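Local coordinates for ABC transporter, substrate binding protein (PDB 3C9H) that probably captures a solute in the periplasm for import by an ABC transporter, and binds a magnesium ion, at residues A[72-75]-A[76-80]. Numbering follows the deposited sequence.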
loop_
_atom_site.group_PDB
_atom_site.type_symbol
_atom_site.label_atom_id
_atom_site.label_comp_id
_atom_site.label_asym_id
_atom_site.label_seq_id
_atom_site.Cartn_x
_atom_site.Cartn_y
_atom_site.Cartn_z
ATOM N N GLU A 72 3.689 -9.510 7.772
ATOM C CA GLU A 72 3.271 -10.877 7.970
ATOM C C GLU A 72 3.303 -11.690 6.686
ATOM O O GLU A 72 3.630 -12.892 6.712
ATOM C CB GLU A 72 1.871 -10.905 8.590
ATOM C CG GLU A 72 1.324 -12.304 8.860
ATOM C CD GLU A 72 2.233 -13.208 9.697
ATOM O OE1 GLU A 72 3.112 -12.717 10.444
ATOM O OE2 GLU A 72 2.024 -14.435 9.614
ATOM N N ILE A 73 2.971 -11.056 5.563
ATOM C CA ILE A 73 3.122 -11.700 4.255
ATOM C C ILE A 73 4.565 -12.143 4.117
ATOM O O ILE A 73 4.817 -13.298 3.826
ATOM C CB ILE A 73 2.748 -10.790 3.081
ATOM C CG1 ILE A 73 1.239 -10.447 3.122
ATOM C CG2 ILE A 73 3.102 -11.461 1.751
ATOM C CD1 ILE A 73 0.804 -9.311 2.148
ATOM N N TYR A 74 5.490 -11.218 4.334
ATOM C CA TYR A 74 6.927 -11.511 4.267
ATOM C C TYR A 74 7.334 -12.627 5.242
ATOM O O TYR A 74 7.917 -13.642 4.852
ATOM C CB TYR A 74 7.730 -10.224 4.556
ATOM C CG TYR A 74 9.233 -10.463 4.567
ATOM C CD1 TYR A 74 9.975 -10.441 3.397
ATOM C CD2 TYR A 74 9.900 -10.701 5.761
ATOM C CE1 TYR A 74 11.357 -10.697 3.415
ATOM C CE2 TYR A 74 11.267 -10.930 5.786
ATOM C CZ TYR A 74 11.986 -10.933 4.620
ATOM O OH TYR A 74 13.352 -11.185 4.664
ATOM N N ASP A 75 7.064 -12.423 6.523
ATOM C CA ASP A 75 7.454 -13.392 7.547
ATOM C C ASP A 75 6.907 -14.787 7.294
ATOM O O ASP A 75 7.606 -15.798 7.479
ATOM C CB ASP A 75 6.988 -12.936 8.930
ATOM C CG ASP A 75 7.778 -11.795 9.463
ATOM O OD1 ASP A 75 8.865 -11.504 8.922
ATOM O OD2 ASP A 75 7.312 -11.185 10.451
ATOM N N ARG A 76 5.659 -14.862 6.882
ATOM C CA ARG A 76 5.015 -16.139 6.675
ATOM C C ARG A 76 5.560 -16.899 5.466
ATOM O O ARG A 76 5.792 -18.108 5.524
ATOM C CB ARG A 76 3.534 -15.929 6.511
ATOM C CG ARG A 76 2.753 -17.200 6.380
ATOM C CD ARG A 76 1.331 -17.005 6.877
ATOM N NE ARG A 76 0.502 -18.077 6.342
ATOM C CZ ARG A 76 -0.812 -18.077 6.310
ATOM N NH1 ARG A 76 -1.488 -17.020 6.733
ATOM N NH2 ARG A 76 -1.444 -19.113 5.751
ATOM N N ILE A 77 5.766 -16.191 4.366
ATOM C CA ILE A 77 6.332 -16.821 3.186
ATOM C C ILE A 77 7.749 -17.350 3.482
ATOM O O ILE A 77 8.094 -18.477 3.096
ATOM C CB ILE A 77 6.314 -15.856 1.969
ATOM C CG1 ILE A 77 4.870 -15.698 1.471
ATOM C CG2 ILE A 77 7.253 -16.381 0.858
ATOM C CD1 ILE A 77 4.657 -14.660 0.392
ATOM N N VAL A 78 8.552 -16.552 4.172
ATOM C CA VAL A 78 9.913 -16.977 4.559
ATOM C C VAL A 78 9.866 -18.206 5.492
ATOM O O VAL A 78 10.585 -19.178 5.290
ATOM C CB VAL A 78 10.706 -15.845 5.245
ATOM C CG1 VAL A 78 12.075 -16.396 5.865
ATOM C CG2 VAL A 78 10.998 -14.724 4.269
ATOM N N LYS A 79 9.039 -18.143 6.519
ATOM C CA LYS A 79 8.897 -19.254 7.465
ATOM C C LYS A 79 8.402 -20.542 6.844
ATOM O O LYS A 79 8.963 -21.605 7.095
ATOM C CB LYS A 79 7.966 -18.879 8.595
ATOM C CG LYS A 79 8.652 -18.066 9.618
ATOM C CD LYS A 79 7.712 -17.718 10.753
ATOM C CE LYS A 79 8.186 -16.489 11.552
ATOM N NZ LYS A 79 6.971 -15.672 11.919
ATOM N N GLU A 80 7.348 -20.451 6.046
ATOM C CA GLU A 80 6.777 -21.615 5.402
ATOM C C GLU A 80 7.746 -22.219 4.393
ATOM O O GLU A 80 7.948 -23.424 4.380
ATOM C CB GLU A 80 5.426 -21.299 4.750
ATOM C CG GLU A 80 4.326 -21.078 5.791
ATOM C CD GLU A 80 3.010 -20.520 5.238
ATOM O OE1 GLU A 80 2.956 -20.032 4.081
ATOM O OE2 GLU A 80 2.001 -20.566 5.996
HETATM O O HOH W 1 -0.842 -14.685 8.948
HETATM O O HOH W 2 4.867 -14.987 10.926
#
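Arg76 N donates to Glu72 O at 2.8 Å, and outside this backbone bond the two side chains cross at an angle, with Glu72 OE2 3.8 Å from Arg76 CD. Their charged ends do not meet directly; a water receives a bond from Arg76 NH1 and gives one to Glu72 OE2. With CG anti to the backbone N (chi1 -176°) and the chain extended as far as NE, the guanidinium is carried to Glu80 one turn on, where Arg76 NE forms a salt bridge with Glu80 OE2 at 2.9 Å. Glu80 OE2 is met from above its carboxylate plane, while Arg76 NH1 has a second acidic partner in Glu66.

Ile77 lies side by side with Ile73, Ile77 CD1 to Ile73 CG2 3.8 Å, and both touch Ala91 of strand 90-93. The i to i+4 spacing thus gives helix 70-82 an apolar stripe against the core of one lobe of the periplasmic binding protein fold; the Ile73 side chain comes within about 4 Å of that of Ser41, a ligand of the magnesium ion.

Val78 sets CG2 over one face of the Tyr74 ring, a CH-pi contact 4.1 Å from the centroid and 15° off the normal, with Leu102 of helix 96-104 touching both residues.

Lys79 N bonds to Asp75 O at 2.9 Å, and CB and CG of Lys79 pack against that oxygen before the chain bends at chi4 (142°). This leaves Lys79 NZ 4.7 Å from Asp75 OD2.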